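Local coordinates for protein putative polyketide synthase (PDB 5HU7) that probably catalyses the dehydration of beta-hydroxyacyl chains during polyketide assembly, acting as the dehydratase domain of a trans-AT polyketide synthase, at residues 55-60 with 206-211; 75-80 with 130-135; 135-140 with 248-253; 254-259 with 278-283. All blocks are in the same frame, centred on the assembly; numbering follows the deposited sequence.

Contact 1 of 4, residues 55-60 with 206-211; sequences YLEMAR and LVFHPS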
loop_
_atom_site.group_PDB
_atom_site.type_symbol
_atom_site.label_atom_id
_atom_site.label_comp_id
_atom_site.label_asym_id
_atom_site.label_seq_id
_atom_site.Cartn_x
_atom_site.Cartn_y
_atom_site.Cartn_z
ATOM N N TYR A 55 -7.664 -8.522 16.141
ATOM C CA TYR A 55 -8.051 -7.121 16.038
ATOM C C TYR A 55 -6.941 -6.208 16.540
ATOM O O TYR A 55 -6.728 -5.145 15.967
ATOM C CB TYR A 55 -9.305 -6.847 16.882
ATOM C CG TYR A 55 -10.576 -7.488 16.377
ATOM C CD1 TYR A 55 -11.285 -6.933 15.310
ATOM C CD2 TYR A 55 -11.140 -8.563 17.042
ATOM C CE1 TYR A 55 -12.531 -7.441 14.927
ATOM C CE2 TYR A 55 -12.367 -9.095 16.652
ATOM C CZ TYR A 55 -13.077 -8.505 15.621
ATOM O OH TYR A 55 -14.295 -9.000 15.259
ATOM N N LEU A 56 -6.241 -6.609 17.610
ATOM C CA LEU A 56 -5.170 -5.808 18.188
ATOM C C LEU A 56 -3.932 -5.827 17.339
ATOM O O LEU A 56 -3.288 -4.797 17.138
ATOM C CB LEU A 56 -4.845 -6.311 19.580
ATOM C CG LEU A 56 -6.003 -6.327 20.598
ATOM C CD1 LEU A 56 -5.545 -7.005 21.878
ATOM C CD2 LEU A 56 -6.501 -4.953 20.876
ATOM N N GLU A 57 -3.579 -7.009 16.870
ATOM C CA GLU A 57 -2.437 -7.250 15.974
ATOM C C GLU A 57 -2.600 -6.505 14.624
ATOM O O GLU A 57 -1.650 -5.880 14.168
ATOM C CB GLU A 57 -2.274 -8.761 15.753
ATOM C CG GLU A 57 -1.069 -9.186 14.952
ATOM C CD GLU A 57 0.257 -8.634 15.415
ATOM O OE1 GLU A 57 0.456 -8.542 16.641
ATOM O OE2 GLU A 57 1.093 -8.259 14.561
ATOM N N MET A 58 -3.809 -6.540 14.031
ATOM C CA MET A 58 -4.123 -5.835 12.778
ATOM C C MET A 58 -4.004 -4.312 12.959
ATOM O O MET A 58 -3.371 -3.645 12.162
ATOM C CB MET A 58 -5.528 -6.197 12.270
ATOM C CG MET A 58 -5.739 -5.856 10.821
ATOM S SD MET A 58 -7.445 -5.973 10.212
ATOM C CE MET A 58 -7.744 -7.560 10.400
ATOM N N ALA A 59 -4.602 -3.777 14.020
ATOM C CA ALA A 59 -4.550 -2.350 14.352
ATOM C C ALA A 59 -3.124 -1.868 14.598
ATOM O O ALA A 59 -2.752 -0.784 14.143
ATOM C CB ALA A 59 -5.379 -2.101 15.588
ATOM N N ARG A 60 -2.324 -2.679 15.290
ATOM C CA ARG A 60 -0.929 -2.367 15.586
ATOM C C ARG A 60 -0.098 -2.353 14.317
ATOM O O ARG A 60 0.758 -1.497 14.157
ATOM C CB ARG A 60 -0.384 -3.434 16.545
ATOM C CG ARG A 60 1.031 -3.188 17.020
ATOM C CD ARG A 60 1.669 -4.482 17.400
ATOM N NE ARG A 60 1.853 -5.378 16.242
ATOM C CZ ARG A 60 2.841 -5.310 15.351
ATOM N NH1 ARG A 60 3.774 -4.365 15.451
ATOM N NH2 ARG A 60 2.910 -6.189 14.356
ATOM N N LEU A 206 4.877 -10.479 13.470
ATOM C CA LEU A 206 3.949 -10.509 14.592
ATOM C C LEU A 206 4.495 -10.042 15.940
ATOM O O LEU A 206 5.696 -10.041 16.180
ATOM C CB LEU A 206 3.428 -11.937 14.738
ATOM C CG LEU A 206 2.800 -12.545 13.464
ATOM C CD1 LEU A 206 2.146 -13.903 13.754
ATOM C CD2 LEU A 206 1.832 -11.558 12.809
ATOM N N VAL A 207 3.593 -9.554 16.775
ATOM C CA VAL A 207 3.832 -9.226 18.168
ATOM C C VAL A 207 3.004 -10.253 18.980
ATOM O O VAL A 207 3.558 -10.968 19.820
ATOM C CB VAL A 207 3.489 -7.746 18.497
ATOM C CG1 VAL A 207 3.377 -7.503 20.003
ATOM C CG2 VAL A 207 4.535 -6.816 17.886
ATOM N N PHE A 208 1.684 -10.344 18.663
ATOM C CA PHE A 208 0.752 -11.287 19.261
ATOM C C PHE A 208 0.775 -12.574 18.483
ATOM O O PHE A 208 0.562 -12.563 17.265
ATOM C CB PHE A 208 -0.677 -10.771 19.224
ATOM C CG PHE A 208 -0.938 -9.558 20.077
ATOM C CD1 PHE A 208 -1.203 -9.688 21.430
ATOM C CD2 PHE A 208 -0.999 -8.297 19.516
ATOM C CE1 PHE A 208 -1.471 -8.576 22.201
ATOM C CE2 PHE A 208 -1.235 -7.178 20.300
ATOM C CZ PHE A 208 -1.472 -7.326 21.628
ATOM N N HIS A 209 0.980 -13.695 19.192
ATOM C CA HIS A 209 1.040 -15.008 18.602
ATOM C C HIS A 209 -0.394 -15.399 18.203
ATOM O O HIS A 209 -1.330 -15.083 18.944
ATOM C CB HIS A 209 1.600 -15.990 19.636
ATOM C CG HIS A 209 1.958 -17.324 19.093
ATOM N ND1 HIS A 209 0.997 -18.301 18.898
ATOM C CD2 HIS A 209 3.159 -17.807 18.710
ATOM C CE1 HIS A 209 1.640 -19.328 18.354
ATOM N NE2 HIS A 209 2.956 -19.112 18.325
ATOM N N PRO A 210 -0.606 -16.114 17.067
ATOM C CA PRO A 210 -1.976 -16.470 16.677
ATOM C C PRO A 210 -2.713 -17.438 17.608
ATOM O O PRO A 210 -3.930 -17.562 17.479
ATOM C CB PRO A 210 -1.784 -17.067 15.275
ATOM C CG PRO A 210 -0.407 -17.530 15.248
ATOM C CD PRO A 210 0.359 -16.548 16.038
ATOM N N SER A 211 -2.005 -18.127 18.522
ATOM C CA SER A 211 -2.601 -19.107 19.437
ATOM C C SER A 211 -2.713 -18.627 20.883
ATOM O O SER A 211 -3.221 -19.380 21.704
ATOM C CB SER A 211 -1.773 -20.383 19.410
ATOM O OG SER A 211 -1.430 -20.752 18.084
#
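Glu57 on helix 52-65 meets Val207 and Phe208 in the buried core of a double-hotdog dehydratase, where the loop after helix 200-203 turns toward helix 212-227. One carboxylate oxygen does the work: Glu57 OE1 accepts from Phe208 N at 3.0 Å along a nearly straight bond (175°) and, less tightly, from Val207 N at 3.3 Å. Both donors come from the same face of the carboxylate, well above its plane. The Glu57 chain leaves with CG anti to the backbone N (chi1 -175°) and folds at chi2, which swings the carboxylate round to these two amides. Arg60, one helical turn on, completes the grip with a salt bridge from NH2 to Glu57 OE2, 2.8 Å, on the syn side. Val207 CG2 sits over the centre of the guanidinium face, 3.4 Å from Arg60 CZ. The Phe208 ring lies beside the helix, with CE2 3.8 Å from Leu56 CB and an edge turned to Glu57 OE1. His13 also bonds Glu57 OE2. With both oxygens engaged by amides, an arginine and a histidine, the buried carboxylate is held from several directions, and its negative charge is probably stabilised.

Contact 2 of 4, residues 75-80 with 130-135; sequences SGIRMS and GMVEFT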
loop_
_atom_site.group_PDB
_atom_site.type_symbol
_atom_site.label_atom_id
_atom_site.label_comp_id
_atom_site.label_asym_id
_atom_site.label_seq_id
_atom_site.Cartn_x
_atom_site.Cartn_y
_atom_site.Cartn_z
ATOM N N SER A 75 9.120 3.697 18.912
ATOM C CA SER A 75 9.121 2.224 18.945
ATOM C C SER A 75 7.943 1.672 19.786
ATOM O O SER A 75 7.122 0.929 19.251
ATOM C CB SER A 75 10.458 1.702 19.476
ATOM O OG SER A 75 10.753 2.216 20.767
ATOM N N GLY A 76 7.911 2.034 21.080
ATOM C CA GLY A 76 6.850 1.722 22.043
ATOM C C GLY A 76 5.509 2.241 21.561
ATOM O O GLY A 76 5.422 3.344 21.038
ATOM N N ILE A 77 4.463 1.437 21.729
ATOM C CA ILE A 77 3.108 1.741 21.323
ATOM C C ILE A 77 2.197 1.593 22.521
ATOM O O ILE A 77 2.353 0.651 23.292
ATOM C CB ILE A 77 2.655 0.785 20.190
ATOM C CG1 ILE A 77 3.319 1.181 18.864
ATOM C CG2 ILE A 77 1.123 0.762 20.046
ATOM C CD1 ILE A 77 3.218 0.140 17.783
ATOM N N ARG A 78 1.211 2.517 22.650
ATOM C CA ARG A 78 0.159 2.419 23.652
ATOM C C ARG A 78 -1.168 2.511 22.915
ATOM O O ARG A 78 -1.414 3.503 22.237
ATOM C CB ARG A 78 0.227 3.504 24.710
ATOM C CG ARG A 78 -0.875 3.338 25.781
ATOM C CD ARG A 78 -0.998 4.496 26.735
ATOM N NE ARG A 78 0.192 4.602 27.572
ATOM C CZ ARG A 78 1.128 5.545 27.496
ATOM N NH1 ARG A 78 1.018 6.536 26.624
ATOM N NH2 ARG A 78 2.177 5.508 28.301
ATOM N N MET A 79 -2.010 1.485 23.030
ATOM C CA MET A 79 -3.360 1.518 22.488
ATOM C C MET A 79 -4.281 1.721 23.692
ATOM O O MET A 79 -4.062 1.106 24.706
ATOM C CB MET A 79 -3.715 0.265 21.728
ATOM C CG MET A 79 -2.702 -0.097 20.663
ATOM S SD MET A 79 -3.059 -1.649 19.768
ATOM C CE MET A 79 -4.641 -1.354 19.274
ATOM N N SER A 80 -5.241 2.636 23.609
ATOM C CA SER A 80 -6.150 2.989 24.706
ATOM C C SER A 80 -7.590 2.958 24.214
ATOM O O SER A 80 -7.817 3.213 23.042
ATOM C CB SER A 80 -5.861 4.412 25.183
ATOM O OG SER A 80 -4.603 4.500 25.811
ATOM N N GLY A 130 -10.122 2.194 18.342
ATOM C CA GLY A 130 -9.305 2.557 19.479
ATOM C C GLY A 130 -8.349 3.676 19.167
ATOM O O GLY A 130 -8.285 4.140 18.030
ATOM N N MET A 131 -7.650 4.152 20.187
ATOM C CA MET A 131 -6.673 5.231 20.063
ATOM C C MET A 131 -5.296 4.656 20.189
ATOM O O MET A 131 -5.124 3.668 20.902
ATOM C CB MET A 131 -6.881 6.268 21.165
ATOM C CG MET A 131 -8.288 6.845 21.201
ATOM S SD MET A 131 -8.635 7.883 19.775
ATOM C CE MET A 131 -10.253 7.275 19.286
ATOM N N VAL A 132 -4.315 5.278 19.521
ATOM C CA VAL A 132 -2.911 4.865 19.580
ATOM C C VAL A 132 -1.941 6.021 19.766
ATOM O O VAL A 132 -2.095 7.044 19.128
ATOM C CB VAL A 132 -2.521 4.013 18.359
ATOM C CG1 VAL A 132 -1.034 3.646 18.393
ATOM C CG2 VAL A 132 -3.382 2.771 18.310
ATOM N N GLU A 133 -0.912 5.819 20.634
ATOM C CA GLU A 133 0.203 6.744 20.860
ATOM C C GLU A 133 1.514 6.015 20.699
ATOM O O GLU A 133 1.647 4.830 21.036
ATOM C CB GLU A 133 0.202 7.341 22.260
ATOM C CG GLU A 133 -1.072 8.094 22.613
ATOM C CD GLU A 133 -1.186 8.324 24.099
ATOM O OE1 GLU A 133 -0.896 9.450 24.566
ATOM O OE2 GLU A 133 -1.481 7.340 24.808
ATOM N N PHE A 134 2.484 6.748 20.216
ATOM C CA PHE A 134 3.877 6.354 20.054
ATOM C C PHE A 134 4.609 7.010 21.158
ATOM O O PHE A 134 4.503 8.215 21.329
ATOM C CB PHE A 134 4.424 6.869 18.736
ATOM C CG PHE A 134 3.711 6.231 17.576
ATOM C CD1 PHE A 134 3.893 4.883 17.285
ATOM C CD2 PHE A 134 2.915 6.984 16.740
ATOM C CE1 PHE A 134 3.243 4.297 16.208
ATOM C CE2 PHE A 134 2.263 6.398 15.668
ATOM C CZ PHE A 134 2.420 5.055 15.418
ATOM N N THR A 135 5.292 6.233 21.960
ATOM C CA THR A 135 5.991 6.748 23.110
ATOM C C THR A 135 7.211 5.916 23.421
ATOM O O THR A 135 7.267 4.749 23.049
ATOM C CB THR A 135 4.994 6.800 24.299
ATOM O OG1 THR A 135 5.590 7.520 25.392
ATOM C CG2 THR A 135 4.522 5.419 24.737
HETATM O O HOH W 1 -3.129 5.322 23.708
#
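The Arg78 guanidinium meets the Glu133 carboxylate at its edge: NH1 reaches OE2 at 3.2 Å, with the oxygen close to the guanidinium plane. The two planes are 56° apart, and NH1 meets OE2 from above the carboxylate plane. Near the same end, Thr135 CG2 stands obliquely to the guanidinium. The Phe134 ring has Gly76 O at its edge, while Ile77 CG1 comes to CD1 at 4.1 Å from an oblique direction. Arg78 CG is anti to the backbone N (chi1 -178°), and the chain bends only at chi3, which carries the head alongside Glu133; its NE goes on to a salt bridge with Glu248 of the next strand. A water joins three groups on this side, accepting from Ser80 OG at 2.7 Å and donating to Glu133 OE2 and to Arg78 O. On the other face, Val132 fits between two neighbours: CG2 lies 3.8 Å from Met79 CG and CG1 lies 4.0 Å from Ile77 CG2. Helix 52-65 packs on this apolar side through Ala59, Arg60 and Val63. The backbones run antiparallel (159°). Arg78 and Glu133 form a hydrogen-bonded pair, with Arg78 N to Glu133 O at 2.9 Å and the return bond equally short, and Ser80 pairs with Met131 likewise; Met79-Val132, between them, and Ile77-Phe134, beyond Arg78, are non-hydrogen-bonded pairs. An antiparallel sheet whose apolar face packs on a central helix, here 52-65, is the hotdog fold.

Contact 3 of 4, residues 135-140 with 248-253; sequences TSFVEV and EIYENH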
loop_
_atom_site.group_PDB
_atom_site.type_symbol
_atom_site.label_atom_id
_atom_site.label_comp_id
_atom_site.label_asym_id
_atom_site.label_seq_id
_atom_site.Cartn_x
_atom_site.Cartn_y
_atom_site.Cartn_z
ATOM N N THR A 135 5.292 6.233 21.960
ATOM C CA THR A 135 5.991 6.748 23.110
ATOM C C THR A 135 7.211 5.916 23.421
ATOM O O THR A 135 7.267 4.749 23.049
ATOM C CB THR A 135 4.994 6.800 24.299
ATOM O OG1 THR A 135 5.590 7.520 25.392
ATOM C CG2 THR A 135 4.522 5.419 24.737
ATOM N N SER A 136 8.157 6.509 24.154
ATOM C CA SER A 136 9.368 5.861 24.583
ATOM C C SER A 136 9.146 5.451 26.010
ATOM O O SER A 136 9.050 6.305 26.877
ATOM C CB SER A 136 10.574 6.788 24.458
ATOM O OG SER A 136 10.574 7.353 23.159
ATOM N N PHE A 137 9.015 4.140 26.254
ATOM C CA PHE A 137 8.824 3.650 27.615
ATOM C C PHE A 137 10.127 3.749 28.389
ATOM O O PHE A 137 11.044 2.988 28.151
ATOM C CB PHE A 137 8.245 2.239 27.644
ATOM C CG PHE A 137 6.836 2.204 27.096
ATOM C CD1 PHE A 137 5.770 2.664 27.851
ATOM C CD2 PHE A 137 6.572 1.647 25.855
ATOM C CE1 PHE A 137 4.485 2.626 27.365
ATOM C CE2 PHE A 137 5.274 1.570 25.379
ATOM C CZ PHE A 137 4.234 2.085 26.125
ATOM N N VAL A 138 10.178 4.686 29.308
ATOM C CA VAL A 138 11.339 5.002 30.141
ATOM C C VAL A 138 11.670 3.941 31.189
ATOM O O VAL A 138 12.802 3.894 31.673
ATOM C CB VAL A 138 11.197 6.397 30.795
ATOM C CG1 VAL A 138 11.063 7.490 29.729
ATOM C CG2 VAL A 138 10.040 6.455 31.786
ATOM N N GLU A 139 10.670 3.157 31.602
ATOM C CA GLU A 139 10.856 2.090 32.562
ATOM C C GLU A 139 10.013 0.887 32.173
ATOM O O GLU A 139 8.811 0.886 32.424
ATOM C CB GLU A 139 10.500 2.610 33.968
ATOM C CG GLU A 139 11.157 1.819 35.098
ATOM C CD GLU A 139 10.873 2.367 36.485
ATOM O OE1 GLU A 139 9.747 2.873 36.706
ATOM O OE2 GLU A 139 11.779 2.299 37.348
ATOM N N VAL A 140 10.625 -0.115 31.521
ATOM C CA VAL A 140 9.913 -1.350 31.112
ATOM C C VAL A 140 9.715 -2.206 32.376
ATOM O O VAL A 140 10.683 -2.432 33.100
ATOM C CB VAL A 140 10.655 -2.110 29.980
ATOM C CG1 VAL A 140 10.060 -3.499 29.737
ATOM C CG2 VAL A 140 10.635 -1.281 28.699
ATOM N N GLU A 248 0.025 -1.723 26.391
ATOM C CA GLU A 248 1.349 -1.176 26.183
ATOM C C GLU A 248 2.226 -2.271 25.611
ATOM O O GLU A 248 2.201 -3.369 26.115
ATOM C CB GLU A 248 1.892 -0.588 27.492
ATOM C CG GLU A 248 1.223 0.738 27.831
ATOM C CD GLU A 248 1.653 1.418 29.109
ATOM O OE1 GLU A 248 2.454 0.819 29.857
ATOM O OE2 GLU A 248 1.245 2.583 29.335
ATOM N N ILE A 249 2.925 -2.005 24.516
ATOM C CA ILE A 249 3.833 -2.952 23.878
ATOM C C ILE A 249 5.236 -2.345 24.084
ATOM O O ILE A 249 5.518 -1.276 23.555
ATOM C CB ILE A 249 3.492 -3.175 22.389
ATOM C CG1 ILE A 249 2.018 -3.592 22.207
ATOM C CG2 ILE A 249 4.424 -4.239 21.795
ATOM C CD1 ILE A 249 1.546 -3.603 20.728
ATOM N N TYR A 250 6.077 -3.006 24.893
ATOM C CA TYR A 250 7.401 -2.488 25.291
ATOM C C TYR A 250 8.545 -2.802 24.331
ATOM O O TYR A 250 9.571 -2.130 24.380
ATOM C CB TYR A 250 7.740 -2.975 26.695
ATOM C CG TYR A 250 6.669 -2.587 27.688
ATOM C CD1 TYR A 250 6.412 -1.260 27.976
ATOM C CD2 TYR A 250 5.843 -3.547 28.254
ATOM C CE1 TYR A 250 5.396 -0.892 28.858
ATOM C CE2 TYR A 250 4.822 -3.194 29.124
ATOM C CZ TYR A 250 4.618 -1.867 29.449
ATOM O OH TYR A 250 3.611 -1.549 30.323
ATOM N N GLU A 251 8.378 -3.803 23.465
ATOM C CA GLU A 251 9.375 -4.150 22.451
ATOM C C GLU A 251 8.681 -4.829 21.278
ATOM O O GLU A 251 7.608 -5.408 21.440
ATOM C CB GLU A 251 10.469 -5.076 23.035
ATOM C CG GLU A 251 9.961 -6.441 23.476
ATOM C CD GLU A 251 10.843 -7.194 24.455
ATOM O OE1 GLU A 251 11.052 -8.406 24.233
ATOM O OE2 GLU A 251 11.241 -6.608 25.489
ATOM N N ASN A 252 9.327 -4.810 20.128
ATOM C CA ASN A 252 8.826 -5.477 18.933
ATOM C C ASN A 252 9.243 -6.942 19.083
ATOM O O ASN A 252 10.256 -7.228 19.734
ATOM C CB ASN A 252 9.465 -4.863 17.661
ATOM C CG ASN A 252 9.362 -3.342 17.560
ATOM O OD1 ASN A 252 8.327 -2.785 17.168
ATOM N ND2 ASN A 252 10.421 -2.628 17.943
ATOM N N HIS A 253 8.496 -7.872 18.487
ATOM C CA HIS A 253 8.843 -9.298 18.546
ATOM C C HIS A 253 9.118 -9.796 19.989
ATOM O O HIS A 253 10.184 -10.365 20.247
ATOM C CB HIS A 253 10.086 -9.584 17.652
ATOM C CG HIS A 253 10.154 -8.748 16.418
ATOM N ND1 HIS A 253 11.296 -8.034 16.092
ATOM C CD2 HIS A 253 9.190 -8.462 15.520
ATOM C CE1 HIS A 253 11.001 -7.372 14.981
ATOM N NE2 HIS A 253 9.744 -7.605 14.596
#
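Val140 and Tyr250 are the nearest CA pair, 6.4 Å apart, where the loop 135-140 swings past the end of strand 241-249 without any hydrogen bond between the two segments. Side chains make most of the contact. Phe137 CG is anti to the carbonyl carbon (chi1 -66°), which puts the ring against Tyr250 in an edge-to-face (T-shaped) pair, with centroids 4.8 Å apart and planes at 72°: the CD1-CE1 edge of Tyr250 points at the Phe137 face, and CD1 lies 3.6 Å from Phe137 CG. Thr135 CG2 covers the opposite face of Phe137, offset toward the rim. At the far end of the phenylalanine, CE1 rests 3.5 Å from Glu248 CD, and CE2 approaches Ile249 O at 3.4 Å. Val140 CG1 and CG2 both lean on Tyr250 CB, each 3.9 Å away. The tyrosine is fixed at its other end: OH donates to Glu248 OE1 at 2.7 Å, using the anti lone pair, while the other oxygen, OE2, belongs to Arg78. Pro141 and Arg290 also touch Tyr250. The phenol is thus gripped by its hydroxyl as well as by packing, which limits its rotation and keeps its edge on Phe137; the hydroxyl and Arg78 together probably offset the like charge of nearby Glu246 on Glu248.

Contact 4 of 4, residues 254-259 with 278-283; sequences PAVKYA and IELCDE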
loop_
_atom_site.group_PDB
_atom_site.type_symbol
_atom_site.label_atom_id
_atom_site.label_comp_id
_atom_site.label_asym_id
_atom_site.label_seq_id
_atom_site.Cartn_x
_atom_site.Cartn_y
_atom_site.Cartn_z
ATOM N N PRO A 254 8.201 -9.578 20.954
ATOM C CA PRO A 254 8.472 -10.047 22.321
ATOM C C PRO A 254 8.325 -11.566 22.461
ATOM O O PRO A 254 7.425 -12.178 21.880
ATOM C CB PRO A 254 7.435 -9.302 23.160
ATOM C CG PRO A 254 6.301 -9.087 22.252
ATOM C CD PRO A 254 6.879 -8.927 20.868
ATOM N N ALA A 255 9.231 -12.168 23.226
ATOM C CA ALA A 255 9.210 -13.596 23.526
ATOM C C ALA A 255 8.287 -13.772 24.730
ATOM O O ALA A 255 8.550 -13.204 25.792
ATOM C CB ALA A 255 10.604 -14.066 23.858
ATOM N N VAL A 256 7.180 -14.498 24.554
ATOM C CA VAL A 256 6.176 -14.697 25.588
ATOM C C VAL A 256 6.231 -16.124 26.146
ATOM O O VAL A 256 5.770 -17.057 25.509
ATOM C CB VAL A 256 4.789 -14.330 25.039
ATOM C CG1 VAL A 256 3.692 -14.591 26.080
ATOM C CG2 VAL A 256 4.778 -12.873 24.565
ATOM N N LYS A 257 6.822 -16.283 27.325
ATOM C CA LYS A 257 6.919 -17.573 27.996
ATOM C C LYS A 257 5.933 -17.698 29.149
ATOM O O LYS A 257 5.579 -18.812 29.501
ATOM C CB LYS A 257 8.353 -17.791 28.464
ATOM C CG LYS A 257 9.389 -17.682 27.344
ATOM C CD LYS A 257 9.055 -18.508 26.086
ATOM C CE LYS A 257 10.279 -18.971 25.320
ATOM N NZ LYS A 257 11.096 -17.839 24.805
ATOM N N TYR A 258 5.426 -16.573 29.680
ATOM C CA TYR A 258 4.473 -16.567 30.782
ATOM C C TYR A 258 3.463 -15.489 30.624
ATOM O O TYR A 258 3.777 -14.413 30.104
ATOM C CB TYR A 258 5.168 -16.262 32.127
ATOM C CG TYR A 258 6.121 -17.334 32.611
ATOM C CD1 TYR A 258 7.443 -17.358 32.192
ATOM C CD2 TYR A 258 5.710 -18.292 33.523
ATOM C CE1 TYR A 258 8.316 -18.343 32.620
ATOM C CE2 TYR A 258 6.576 -19.285 33.959
ATOM C CZ TYR A 258 7.887 -19.298 33.519
ATOM O OH TYR A 258 8.768 -20.272 33.928
ATOM N N ALA A 259 2.290 -15.722 31.223
ATOM C CA ALA A 259 1.223 -14.738 31.321
ATOM C C ALA A 259 0.782 -14.682 32.780
ATOM O O ALA A 259 0.453 -15.711 33.353
ATOM C CB ALA A 259 0.047 -15.132 30.431
ATOM N N ILE A 278 -3.450 -8.352 32.351
ATOM C CA ILE A 278 -2.623 -9.428 31.837
ATOM C C ILE A 278 -1.258 -8.875 31.508
ATOM O O ILE A 278 -1.159 -7.928 30.728
ATOM C CB ILE A 278 -3.265 -10.099 30.597
ATOM C CG1 ILE A 278 -4.669 -10.608 30.930
ATOM C CG2 ILE A 278 -2.401 -11.264 30.073
ATOM C CD1 ILE A 278 -5.418 -11.245 29.775
ATOM N N GLU A 279 -0.210 -9.502 32.054
ATOM C CA GLU A 279 1.176 -9.174 31.766
ATOM C C GLU A 279 1.810 -10.395 31.110
ATOM O O GLU A 279 1.703 -11.500 31.641
ATOM C CB GLU A 279 1.921 -8.772 33.039
ATOM C CG GLU A 279 1.638 -7.323 33.373
ATOM C CD GLU A 279 1.647 -6.949 34.837
ATOM O OE1 GLU A 279 0.993 -7.648 35.639
ATOM O OE2 GLU A 279 2.271 -5.925 35.181
ATOM N N LEU A 280 2.433 -10.193 29.949
ATOM C CA LEU A 280 3.057 -11.234 29.169
ATOM C C LEU A 280 4.545 -10.962 29.201
ATOM O O LEU A 280 4.956 -9.892 28.786
ATOM C CB LEU A 280 2.524 -11.198 27.727
ATOM C CG LEU A 280 1.006 -11.287 27.582
ATOM C CD1 LEU A 280 0.604 -11.219 26.136
ATOM C CD2 LEU A 280 0.459 -12.590 28.167
ATOM N N CYS A 281 5.347 -11.903 29.726
ATOM C CA CYS A 281 6.778 -11.731 29.843
ATOM C C CYS A 281 7.551 -12.911 29.273
ATOM O O CYS A 281 6.973 -13.943 28.926
ATOM C CB CYS A 281 7.121 -11.514 31.310
ATOM S SG CYS A 281 6.921 -12.999 32.327
ATOM N N ASP A 282 8.874 -12.723 29.163
ATOM C CA ASP A 282 9.844 -13.741 28.715
ATOM C C ASP A 282 10.270 -14.628 29.904
ATOM O O ASP A 282 9.682 -14.508 30.973
ATOM C CB ASP A 282 11.062 -13.065 28.018
ATOM C CG ASP A 282 11.939 -12.164 28.876
ATOM O OD1 ASP A 282 11.772 -12.175 30.112
ATOM O OD2 ASP A 282 12.795 -11.445 28.306
ATOM N N GLU A 283 11.268 -15.526 29.700
ATOM C CA GLU A 283 11.834 -16.439 30.717
ATOM C C GLU A 283 12.391 -15.705 31.937
ATOM O O GLU A 283 12.386 -16.266 33.025
ATOM C CB GLU A 283 13.027 -17.247 30.139
ATOM C CG GLU A 283 12.727 -18.193 28.997
ATOM C CD GLU A 283 13.924 -19.029 28.587
ATOM O OE1 GLU A 283 14.859 -18.467 27.973
ATOM O OE2 GLU A 283 13.932 -20.246 28.878
HETATM O O HOH W 2 7.188 -10.919 26.431
#
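Cys281 O takes two bonds from consecutive amides, Lys257 N at 2.8 Å and Tyr258 N at 3.1 Å, the first lying in the carbonyl plane and the second tilted out of it. In return Cys281 N gives a bond to Tyr258 O at 3.0 Å. Ala259 CB touches Leu280 CD2 at 3.4 Å, and Val256 CG1 comes to 3.9 Å from Leu280 CB, so that two side chains meet the leucine. On the sheet face that Tyr258 and Cys281 share, Cys281 SG lies 3.7 Å from Tyr258 CB, a position set by chi1 of 71°, which places the sulfur between the backbone N and the carbonyl carbon; it approaches the tyrosine ring obliquely, while Asp282 O sits at the ring edge. The Lys257 and Glu283 side chains cross at an angle, CG to CG 3.8 Å. Farther out, a water donates to Ala255 O at 2.7 Å and only weakly to Leu280 O. Asp282 OD1 bonds Arg286 N in the turn beyond. Leu145 packs on both Tyr258 and Cys281, whereas helix 212-227 lies against Ala259 and Leu280. Two residues, Lys257 and Tyr258, opposite the single Cys281 make a classic beta bulge, here at the entrance to an antiparallel pair of hotdog strands.

Reading from the N terminus, helix 52-65 opens the long loop that contact 1 closes at 206-211. Contact 2 is nested inside it, pairing strand 76-84 with strand 125-135 under the helix. The chain leaves contact 2 through Thr135, which it shares with contact 3, and that contact starts before contact 1 closes and ends at 248-253, so the two cross. Strands 76-84 and 241-249 are neighbours there, and Ile249 packs on Arg60 and Val207. Contact 4 follows directly in sequence, a short-range closure between strands 258-263 and 276-281. Together they tie helix 52-65, the loop between helices 200-203 and 212-227, and strands of the double hotdog.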